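Local coordinates for protein GTN Reductase (Agrobacterium tumefaciens, PDB 5N6G) that probably reduces activated carbon-carbon double bonds with electrons from NADH or NADPH, as an FMN-dependent ene-reductase of the Old Yellow Enzyme family, at residues V101-S105 with A237-F241; P245-N250 with P283-F289; G269-R275 with N305-D309. One frame throughout, in Å; residues are numbered along the deposited sequence.

Interaction 1 (V101-S105 with A237-F241)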
loop_
_atom_site.group_PDB
_atom_site.type_symbol
_atom_site.label_atom_id
_atom_site.label_comp_id
_atom_site.label_asym_id
_atom_site.label_seq_id
_atom_site.Cartn_x
_atom_site.Cartn_y
_atom_site.Cartn_z
ATOM N N VAL A 101 -10.307 1.891 -2.164
ATOM C CA VAL A 101 -10.009 2.937 -3.139
ATOM C C VAL A 101 -10.833 4.204 -2.987
ATOM O O VAL A 101 -10.489 5.221 -3.608
ATOM C CB VAL A 101 -10.233 2.471 -4.584
ATOM C CG1 VAL A 101 -9.307 1.315 -4.884
ATOM C CG2 VAL A 101 -11.684 2.084 -4.834
ATOM N N GLY A 102 -11.908 4.176 -2.213
ATOM C CA GLY A 102 -12.793 5.329 -2.158
ATOM C C GLY A 102 -13.283 5.748 -3.526
ATOM O O GLY A 102 -13.817 4.946 -4.296
ATOM N N ARG A 103 -13.119 7.035 -3.851
ATOM C CA ARG A 103 -13.686 7.566 -5.085
ATOM C C ARG A 103 -13.019 7.056 -6.364
ATOM O O ARG A 103 -13.541 7.330 -7.452
ATOM C CB ARG A 103 -13.624 9.090 -5.082
ATOM C CG ARG A 103 -12.218 9.663 -5.228
ATOM C CD ARG A 103 -12.268 11.186 -5.131
ATOM N NE ARG A 103 -10.952 11.782 -5.358
ATOM C CZ ARG A 103 -10.759 13.024 -5.787
ATOM N NH1 ARG A 103 -11.769 13.855 -6.029
ATOM N NH2 ARG A 103 -9.517 13.460 -5.981
ATOM N N ILE A 104 -11.895 6.353 -6.265
ATOM C CA ILE A 104 -11.143 5.932 -7.459
ATOM C C ILE A 104 -11.691 4.569 -7.862
ATOM O O ILE A 104 -11.087 3.520 -7.630
ATOM C CB ILE A 104 -9.642 5.911 -7.198
ATOM C CG1 ILE A 104 -9.175 7.256 -6.619
ATOM C CG2 ILE A 104 -8.905 5.603 -8.462
ATOM C CD1 ILE A 104 -9.404 8.466 -7.534
ATOM N N SER A 105 -12.867 4.584 -8.486
ATOM C CA SER A 105 -13.541 3.352 -8.875
ATOM C C SER A 105 -14.553 3.666 -9.977
ATOM O O SER A 105 -14.639 4.790 -10.477
ATOM C CB SER A 105 -14.190 2.694 -7.654
ATOM O OG SER A 105 -14.714 1.392 -7.924
ATOM N N ALA A 237 -0.893 11.631 -6.898
ATOM C CA ALA A 237 -1.632 10.495 -7.431
ATOM C C ALA A 237 -3.137 10.680 -7.269
ATOM O O ALA A 237 -3.628 11.098 -6.221
ATOM C CB ALA A 237 -1.189 9.223 -6.705
ATOM N N ASN A 238 -3.872 10.288 -8.308
ATOM C CA ASN A 238 -5.328 10.225 -8.263
ATOM C C ASN A 238 -5.950 11.573 -7.898
ATOM O O ASN A 238 -6.974 11.654 -7.205
ATOM C CB ASN A 238 -5.777 9.092 -7.347
ATOM C CG ASN A 238 -5.393 7.740 -7.934
ATOM O OD1 ASN A 238 -5.712 7.466 -9.098
ATOM N ND2 ASN A 238 -4.613 6.958 -7.199
ATOM N N ASP A 239 -5.367 12.633 -8.448
ATOM C CA ASP A 239 -5.988 13.954 -8.529
ATOM C C ASP A 239 -6.121 14.648 -7.175
ATOM O O ASP A 239 -6.956 15.548 -7.034
ATOM C CB ASP A 239 -7.370 13.846 -9.193
ATOM C CG ASP A 239 -7.833 15.129 -9.818
ATOM O OD1 ASP A 239 -6.981 15.942 -10.236
ATOM O OD2 ASP A 239 -9.082 15.321 -9.933
ATOM N N ILE A 240 -5.307 14.286 -6.190
ATOM C CA ILE A 240 -5.447 14.766 -4.818
ATOM C C ILE A 240 -4.450 15.893 -4.577
ATOM O O ILE A 240 -3.423 15.995 -5.268
ATOM C CB ILE A 240 -5.268 13.597 -3.822
ATOM C CG1 ILE A 240 -5.969 13.894 -2.510
ATOM C CG2 ILE A 240 -3.798 13.261 -3.602
ATOM C CD1 ILE A 240 -6.326 12.644 -1.744
ATOM N N PHE A 241 -4.797 16.802 -3.663
ATOM C CA PHE A 241 -3.974 17.981 -3.382
ATOM C C PHE A 241 -4.068 18.351 -1.907
ATOM O O PHE A 241 -5.148 18.346 -1.322
ATOM C CB PHE A 241 -4.397 19.184 -4.246
ATOM C CG PHE A 241 -3.728 20.484 -3.885
ATOM C CD1 PHE A 241 -2.509 20.852 -4.451
ATOM C CD2 PHE A 241 -4.338 21.368 -3.008
ATOM C CE1 PHE A 241 -1.906 22.080 -4.109
ATOM C CE2 PHE A 241 -3.745 22.567 -2.681
ATOM C CZ PHE A 241 -2.515 22.917 -3.243
HETATM O O HOH W 1 -8.234 10.828 -4.917
HETATM O O HOH W 2 -8.871 16.476 -5.520
HETATM O O HOH W 3 -11.097 15.901 -8.044
#
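Arg103 and Ile104, the last two residues of a type II' beta turn from Val101 to Ile104, meet Asn238 and Asp239 where the loop after TIM-barrel strand 94-99 approaches the one after strand 227-231. Arg103 reaches across with a chain extended from CG to NE, and its direct grip is slight: NH2 gives a weak, bent hydrogen bond to Asn238 O at 3.4 Å (136°). Water does most of the joining. The first water lies 2.7 Å from Asn238 O, to which it donates, and accepts from Arg103 NE; a second accepts from Arg103 NH2 and donates to Asp239 O; a third accepts from Arg103 NH1 and donates to Asp239 OD2. NH1 is also taken by Ile122 O, and Asp239 OD2 by Lys125 N. Beside this polar cluster, Ile104 CD1 packs on Asn238 CB at 3.7 Å, the two side chains crossing at a slant. The amide of Asn238 is satisfied elsewhere, OD1 by Ser126 OG and ND2 by the carbonyl of Asn181, a residue of the 2-phenylacrylic acid pocket. The loops are thus joined mainly through water, to two carbonyls and to Asp239 OD2, and the opposite charges probably add a weak attraction.

Interaction 2 (P245-N250 with P283-F289)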
loop_
_atom_site.group_PDB
_atom_site.type_symbol
_atom_site.label_atom_id
_atom_site.label_comp_id
_atom_site.label_asym_id
_atom_site.label_seq_id
_atom_site.Cartn_x
_atom_site.Cartn_y
_atom_site.Cartn_z
ATOM N N PRO A 245 1.042 19.975 3.903
ATOM C CA PRO A 245 1.197 18.611 4.417
ATOM C C PRO A 245 1.994 18.502 5.706
ATOM O O PRO A 245 1.799 17.524 6.438
ATOM C CB PRO A 245 1.919 17.892 3.264
ATOM C CG PRO A 245 2.628 18.976 2.557
ATOM C CD PRO A 245 1.689 20.133 2.598
ATOM N N GLN A 246 2.901 19.432 6.026
ATOM C CA GLN A 246 3.769 19.152 7.174
ATOM C C GLN A 246 3.002 19.091 8.488
ATOM O O GLN A 246 3.187 18.118 9.246
ATOM C CB GLN A 246 4.911 20.171 7.258
ATOM C CG GLN A 246 6.012 19.688 8.198
ATOM C CD GLN A 246 7.027 18.820 7.493
ATOM O OE1 GLN A 246 7.603 19.238 6.494
ATOM N NE2 GLN A 246 7.299 17.626 8.032
ATOM N N PRO A 247 2.178 20.071 8.850
ATOM C CA PRO A 247 1.471 19.948 10.140
ATOM C C PRO A 247 0.521 18.773 10.169
ATOM O O PRO A 247 0.333 18.152 11.227
ATOM C CB PRO A 247 0.741 21.297 10.291
ATOM C CG PRO A 247 0.790 21.932 8.948
ATOM C CD PRO A 247 1.988 21.394 8.224
ATOM N N LEU A 248 -0.080 18.456 9.016
ATOM C CA LEU A 248 -1.018 17.354 8.911
ATOM C C LEU A 248 -0.326 16.038 9.177
ATOM O O LEU A 248 -0.758 15.249 10.039
ATOM C CB LEU A 248 -1.604 17.347 7.503
ATOM C CG LEU A 248 -2.582 16.243 7.114
ATOM C CD1 LEU A 248 -3.857 16.279 7.954
ATOM C CD2 LEU A 248 -2.867 16.363 5.614
ATOM N N TYR A 249 0.743 15.782 8.424
ATOM C CA TYR A 249 1.425 14.498 8.498
ATOM C C TYR A 249 2.276 14.369 9.755
ATOM O O TYR A 249 2.374 13.271 10.309
ATOM C CB TYR A 249 2.241 14.282 7.226
ATOM C CG TYR A 249 1.375 13.670 6.163
ATOM C CD1 TYR A 249 1.230 12.284 6.069
ATOM C CD2 TYR A 249 0.632 14.470 5.311
ATOM C CE1 TYR A 249 0.420 11.721 5.111
ATOM C CE2 TYR A 249 -0.200 13.920 4.370
ATOM C CZ TYR A 249 -0.305 12.551 4.271
ATOM O OH TYR A 249 -1.145 12.043 3.324
ATOM N N ASN A 250 2.851 15.463 10.257
ATOM C CA ASN A 250 3.525 15.381 11.545
ATOM C C ASN A 250 2.537 15.001 12.630
ATOM O O ASN A 250 2.855 14.185 13.491
ATOM C CB ASN A 250 4.234 16.690 11.870
ATOM C CG ASN A 250 5.590 16.835 11.147
ATOM O OD1 ASN A 250 5.859 16.176 10.125
ATOM N ND2 ASN A 250 6.436 17.709 11.676
ATOM N N PRO A 283 8.650 23.052 0.791
ATOM C CA PRO A 283 9.102 21.666 0.634
ATOM C C PRO A 283 8.849 20.872 1.908
ATOM O O PRO A 283 8.977 21.395 3.017
ATOM C CB PRO A 283 10.604 21.808 0.356
ATOM C CG PRO A 283 10.833 23.250 0.067
ATOM C CD PRO A 283 9.762 24.010 0.754
ATOM N N PHE A 284 8.491 19.604 1.740
ATOM C CA PHE A 284 8.249 18.716 2.867
ATOM C C PHE A 284 9.583 18.290 3.463
ATOM O O PHE A 284 10.529 17.974 2.734
ATOM C CB PHE A 284 7.454 17.485 2.421
ATOM C CG PHE A 284 6.906 16.663 3.551
ATOM C CD1 PHE A 284 5.724 17.007 4.160
ATOM C CD2 PHE A 284 7.557 15.523 3.981
ATOM C CE1 PHE A 284 5.207 16.263 5.201
ATOM C CE2 PHE A 284 7.041 14.755 5.020
ATOM C CZ PHE A 284 5.858 15.123 5.627
ATOM N N ASP A 285 9.646 18.280 4.795
ATOM C CA ASP A 285 10.850 17.921 5.546
ATOM C C ASP A 285 10.650 16.495 6.068
ATOM O O ASP A 285 9.936 16.273 7.048
ATOM C CB ASP A 285 11.066 18.945 6.657
ATOM C CG ASP A 285 12.346 18.724 7.432
ATOM O OD1 ASP A 285 12.897 17.596 7.428
ATOM O OD2 ASP A 285 12.777 19.700 8.078
ATOM N N TYR A 286 11.259 15.514 5.393
ATOM C CA TYR A 286 11.071 14.121 5.786
ATOM C C TYR A 286 11.807 13.779 7.082
ATOM O O TYR A 286 11.375 12.873 7.802
ATOM C CB TYR A 286 11.519 13.200 4.655
ATOM C CG TYR A 286 10.609 13.314 3.458
ATOM C CD1 TYR A 286 9.504 12.500 3.332
ATOM C CD2 TYR A 286 10.826 14.292 2.485
ATOM C CE1 TYR A 286 8.633 12.620 2.245
ATOM C CE2 TYR A 286 9.956 14.419 1.403
ATOM C CZ TYR A 286 8.884 13.581 1.288
ATOM O OH TYR A 286 8.032 13.720 0.198
ATOM N N ALA A 287 12.899 14.472 7.397
ATOM C CA ALA A 287 13.550 14.282 8.699
ATOM C C ALA A 287 12.664 14.751 9.849
ATOM O O ALA A 287 12.629 14.119 10.912
ATOM C CB ALA A 287 14.881 15.021 8.726
ATOM N N SER A 288 11.986 15.891 9.677
ATOM C CA SER A 288 11.080 16.405 10.703
ATOM C C SER A 288 9.912 15.451 10.905
ATOM O O SER A 288 9.451 15.217 12.035
ATOM C CB SER A 288 10.577 17.790 10.273
ATOM O OG SER A 288 9.524 18.247 11.108
ATOM N N PHE A 289 9.427 14.899 9.802
ATOM C CA PHE A 289 8.346 13.920 9.809
ATOM C C PHE A 289 8.742 12.669 10.585
ATOM O O PHE A 289 8.005 12.211 11.474
ATOM C CB PHE A 289 8.005 13.624 8.343
ATOM C CG PHE A 289 6.957 12.589 8.105
ATOM C CD1 PHE A 289 5.677 12.694 8.643
ATOM C CD2 PHE A 289 7.234 11.515 7.266
ATOM C CE1 PHE A 289 4.717 11.739 8.363
ATOM C CE2 PHE A 289 6.285 10.562 6.992
ATOM C CZ PHE A 289 5.025 10.669 7.537
HETATM O O HOH W 4 7.777 21.714 5.636
#
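Two neighbouring helices on the outside of the TIM barrel, 245-256 and 286-295, meet here at their N-terminal ends, with Gln246 of the first reaching the N-cap of the second. Gln246 CG stands anti to the backbone N (chi1 -165°) and the chain then bends at chi2, which brings the amide alongside the N-cap residue Asp285. Gln246 OE1 accepts from Asp285 N at 2.8 Å, nearly straight and on a lone pair in the carbonyl plane, while NE2 donates to Asp285 O at 3.1 Å. That oxygen also accepts from Phe289 N, the two donors arriving from opposite faces of its plane. The side chain of Asp285 caps its own helix by accepting from Ser288 N, which engages both the backbone and the carboxylate at the helix start. The Gln246 amide lies over one face of the Phe284 ring, the planes 16° apart, with NE2 offset toward the rim. Pro245 CG lies 4.0 Å from Phe284 CD1, and Tyr249 CB packs at the ring's edge by CZ. Phe289 carries the apolar contact further, placing CE1 3.7 Å from Tyr249 CB. Gln246 NE2 also donates to Asn250 OD1, approaching from above the plane of that carbonyl, and Asn250 ND2 in turn donates to Ser288 OG at 3.2 Å.

Interaction 3 (G269-R275 with N305-D309). With FMN (flavin mononucleotide), chain B.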
loop_
_atom_site.group_PDB
_atom_site.type_symbol
_atom_site.label_atom_id
_atom_site.label_comp_id
_atom_site.label_asym_id
_atom_site.label_seq_id
_atom_site.Cartn_x
_atom_site.Cartn_y
_atom_site.Cartn_z
ATOM N N GLY A 269 8.174 11.819 -1.999
ATOM C CA GLY A 269 7.937 12.520 -3.243
ATOM C C GLY A 269 6.701 12.053 -3.985
ATOM O O GLY A 269 5.797 11.423 -3.439
ATOM N N ALA A 270 6.661 12.400 -5.268
ATOM C CA ALA A 270 5.576 11.930 -6.117
ATOM C C ALA A 270 5.765 10.447 -6.407
ATOM O O ALA A 270 6.851 10.016 -6.799
ATOM C CB ALA A 270 5.538 12.738 -7.414
ATOM N N THR A 271 4.716 9.654 -6.192
ATOM C CA THR A 271 4.840 8.214 -6.382
ATOM C C THR A 271 5.258 7.918 -7.808
ATOM O O THR A 271 4.526 8.231 -8.753
ATOM C CB THR A 271 3.511 7.523 -6.071
ATOM O OG1 THR A 271 2.954 8.073 -4.870
ATOM C CG2 THR A 271 3.760 6.031 -5.884
ATOM N N GLY A 272 6.427 7.306 -7.967
ATOM C CA GLY A 272 6.954 7.015 -9.284
ATOM C C GLY A 272 7.516 8.208 -10.019
ATOM O O GLY A 272 7.859 8.086 -11.200
ATOM N N GLY A 273 7.619 9.357 -9.354
ATOM C CA GLY A 273 8.130 10.569 -9.950
ATOM C C GLY A 273 9.132 11.220 -9.031
ATOM O O GLY A 273 9.767 10.552 -8.209
ATOM N N PRO A 274 9.307 12.539 -9.147
ATOM C CA PRO A 274 10.412 13.191 -8.440
ATOM C C PRO A 274 10.316 13.071 -6.925
ATOM O O PRO A 274 9.278 13.334 -6.323
ATOM C CB PRO A 274 10.305 14.660 -8.882
ATOM C CG PRO A 274 9.510 14.642 -10.113
ATOM C CD PRO A 274 8.584 13.482 -10.016
ATOM N N ARG A 275 11.458 12.761 -6.308
ATOM C CA ARG A 275 11.548 12.682 -4.858
ATOM C C ARG A 275 11.374 14.046 -4.206
ATOM O O ARG A 275 10.960 14.117 -3.043
ATOM C CB ARG A 275 12.904 12.078 -4.460
ATOM C CG ARG A 275 12.976 10.586 -4.708
ATOM C CD ARG A 275 14.364 10.013 -4.456
ATOM N NE ARG A 275 14.838 10.363 -3.134
ATOM C CZ ARG A 275 14.429 9.777 -2.016
ATOM N NH1 ARG A 275 13.553 8.783 -2.056
ATOM N NH2 ARG A 275 14.910 10.187 -0.855
ATOM N N ASN A 305 10.579 4.548 0.477
ATOM C CA ASN A 305 10.357 4.186 -0.906
ATOM C C ASN A 305 10.413 5.420 -1.783
ATOM O O ASN A 305 10.165 6.541 -1.324
ATOM C CB ASN A 305 8.988 3.529 -1.082
ATOM C CG ASN A 305 8.599 3.408 -2.523
ATOM O OD1 ASN A 305 7.833 4.215 -3.049
ATOM N ND2 ASN A 305 9.144 2.405 -3.191
ATOM N N ASN A 306 10.740 5.161 -3.059
ATOM C CA ASN A 306 10.514 5.966 -4.255
ATOM C C ASN A 306 11.839 6.450 -4.836
ATOM O O ASN A 306 12.512 7.336 -4.292
ATOM C CB ASN A 306 9.563 7.140 -4.018
ATOM C CG ASN A 306 9.151 7.798 -5.332
ATOM O OD1 ASN A 306 8.768 7.118 -6.288
ATOM N ND2 ASN A 306 9.281 9.122 -5.405
ATOM N N GLY A 307 12.244 5.834 -5.941
ATOM C CA GLY A 307 13.428 6.267 -6.655
ATOM C C GLY A 307 14.747 5.812 -6.078
ATOM O O GLY A 307 15.787 6.348 -6.469
ATOM N N TYR A 308 14.749 4.861 -5.153
ATOM C CA TYR A 308 16.011 4.361 -4.622
ATOM C C TYR A 308 16.707 3.475 -5.641
ATOM O O TYR A 308 16.068 2.847 -6.488
ATOM C CB TYR A 308 15.770 3.572 -3.337
ATOM C CG TYR A 308 15.570 4.447 -2.145
ATOM C CD1 TYR A 308 16.656 4.886 -1.415
ATOM C CD2 TYR A 308 14.301 4.860 -1.755
ATOM C CE1 TYR A 308 16.503 5.698 -0.312
ATOM C CE2 TYR A 308 14.130 5.693 -0.639
ATOM C CZ TYR A 308 15.248 6.110 0.066
ATOM O OH TYR A 308 15.139 6.925 1.161
ATOM N N ASP A 309 18.037 3.435 -5.550
ATOM C CA ASP A 309 18.881 2.495 -6.277
ATOM C C ASP A 309 19.852 1.871 -5.281
ATOM O O ASP A 309 19.771 2.116 -4.072
ATOM C CB ASP A 309 19.595 3.169 -7.460
ATOM C CG ASP A 309 20.577 4.272 -7.045
ATOM O OD1 ASP A 309 21.001 4.348 -5.868
ATOM O OD2 ASP A 309 20.934 5.073 -7.931
HETATM N N1 FMN B . 1.667 1.548 -4.527
HETATM C C2 FMN B . 0.818 1.048 -3.572
HETATM O O2 FMN B . 0.775 1.523 -2.415
HETATM N N3 FMN B . 0.010 -0.025 -3.880
HETATM C C4 FMN B . -0.071 -0.652 -5.109
HETATM O O4 FMN B . -0.795 -1.635 -5.266
HETATM C C4A FMN B . 0.804 -0.098 -6.119
HETATM N N5 FMN B . 0.813 -0.657 -7.303
HETATM C C5A FMN B . 1.767 -0.225 -8.208
HETATM C C6 FMN B . 1.867 -0.884 -9.428
HETATM C C7 FMN B . 2.878 -0.570 -10.325
HETATM C C7M FMN B . 2.964 -1.336 -11.622
HETATM C C8 FMN B . 3.805 0.430 -10.012
HETATM C C8M FMN B . 4.949 0.751 -10.933
HETATM C C9 FMN B . 3.697 1.111 -8.802
HETATM C C9A FMN B . 2.689 0.781 -7.897
HETATM N N10 FMN B . 2.622 1.373 -6.617
HETATM C C10 FMN B . 1.673 0.977 -5.716
HETATM C "C1'" FMN B . 3.704 2.283 -6.212
HETATM C "C2'" FMN B . 4.947 1.503 -5.805
HETATM O "O2'" FMN B . 4.697 0.736 -4.621
HETATM C "C3'" FMN B . 6.165 2.395 -5.564
HETATM O "O3'" FMN B . 5.846 3.386 -4.590
HETATM C "C4'" FMN B . 6.666 3.100 -6.824
HETATM O "O4'" FMN B . 6.868 2.151 -7.874
HETATM C "C5'" FMN B . 7.926 3.906 -6.570
HETATM O "O5'" FMN B . 9.004 3.039 -6.162
HETATM P P FMN B . 10.232 2.584 -7.124
HETATM O O1P FMN B . 10.952 3.864 -7.491
HETATM O O2P FMN B . 9.577 1.955 -8.343
HETATM O O3P FMN B . 11.024 1.642 -6.295
HETATM O O HOH W 5 10.713 8.179 -8.697
#
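Asn306 reaches into the turn formed by Ala270 to Gly273 and binds its backbone through both ends of the amide. Its chi1 of -170° sets CG opposite the backbone N, and the side chain projects from just past the end of strand 301-305 into this type II turn. OD1 accepts from Gly272 N at 2.9 Å, the donor standing above the carbonyl plane, and ND2 donates to Gly273 O at 3.2 Å and, beyond the turn, to Glu268 O. Ala270 O closes the turn by accepting from Gly273 N.

Arg275 runs past Asn306 in the opposite direction. A bend at chi3 (54°) turns its guanidinium back, so that NH1 donates to Asn306 O at 2.9 Å, the oxygen lying at the edge of the guanidinium and the bond in the carbonyl plane. The same group makes an off-centre cation-pi contact with Tyr308, CZ being 4.7 Å from the ring centroid with the two planes 65° apart. Glu268 bridges this pair, through a salt bridge to Arg275 and a hydrogen bond from Tyr308 OH.

The contact also borders the cofactor. Asn305 takes the ribityl O3' of FMN on OD1 at 2.6 Å and donates from ND2 to O5' and to Ala326 O, while Gly307 N donates to phosphate O1P at 2.8 Å. Thr271, Gly272, Asn305, Asn306 and Gly307 all belong to the FMN pocket, which Arg230 and Lys329 also line.

Asn305 ends strand 301-305, its side chain touching strand 263-267. Tyr308 packs on strand 324-327, Asp309 caps helix 310-318, and the contact thereby joins the loops that follow the adjacent strands 263-267 and 301-305.

Interaction 1 is buried, with the Asn238 side chain about 5 Å from the bound 2-phenylacrylic acid, whereas interactions 2 and 3 are only partly buried, the former on the helical exterior and the latter beside FMN. Interactions 2 and 3 both involve the connection between strand 263-267 and helix 286-295, and Tyr286 OH lies 2.9 Å from Gly269 N, probably hydrogen-bonded to it. Residues 237-241 similarly lead toward helix 245-256, tying interactions 1 and 2 in sequence. Their chemistry differs with place: water-mediated bonds in interaction 1, a glutamine amide bonding to a helix start while lying over one aromatic ring in interaction 2, and an asparagine amide holding a beta turn beside the cofactor in interaction 3.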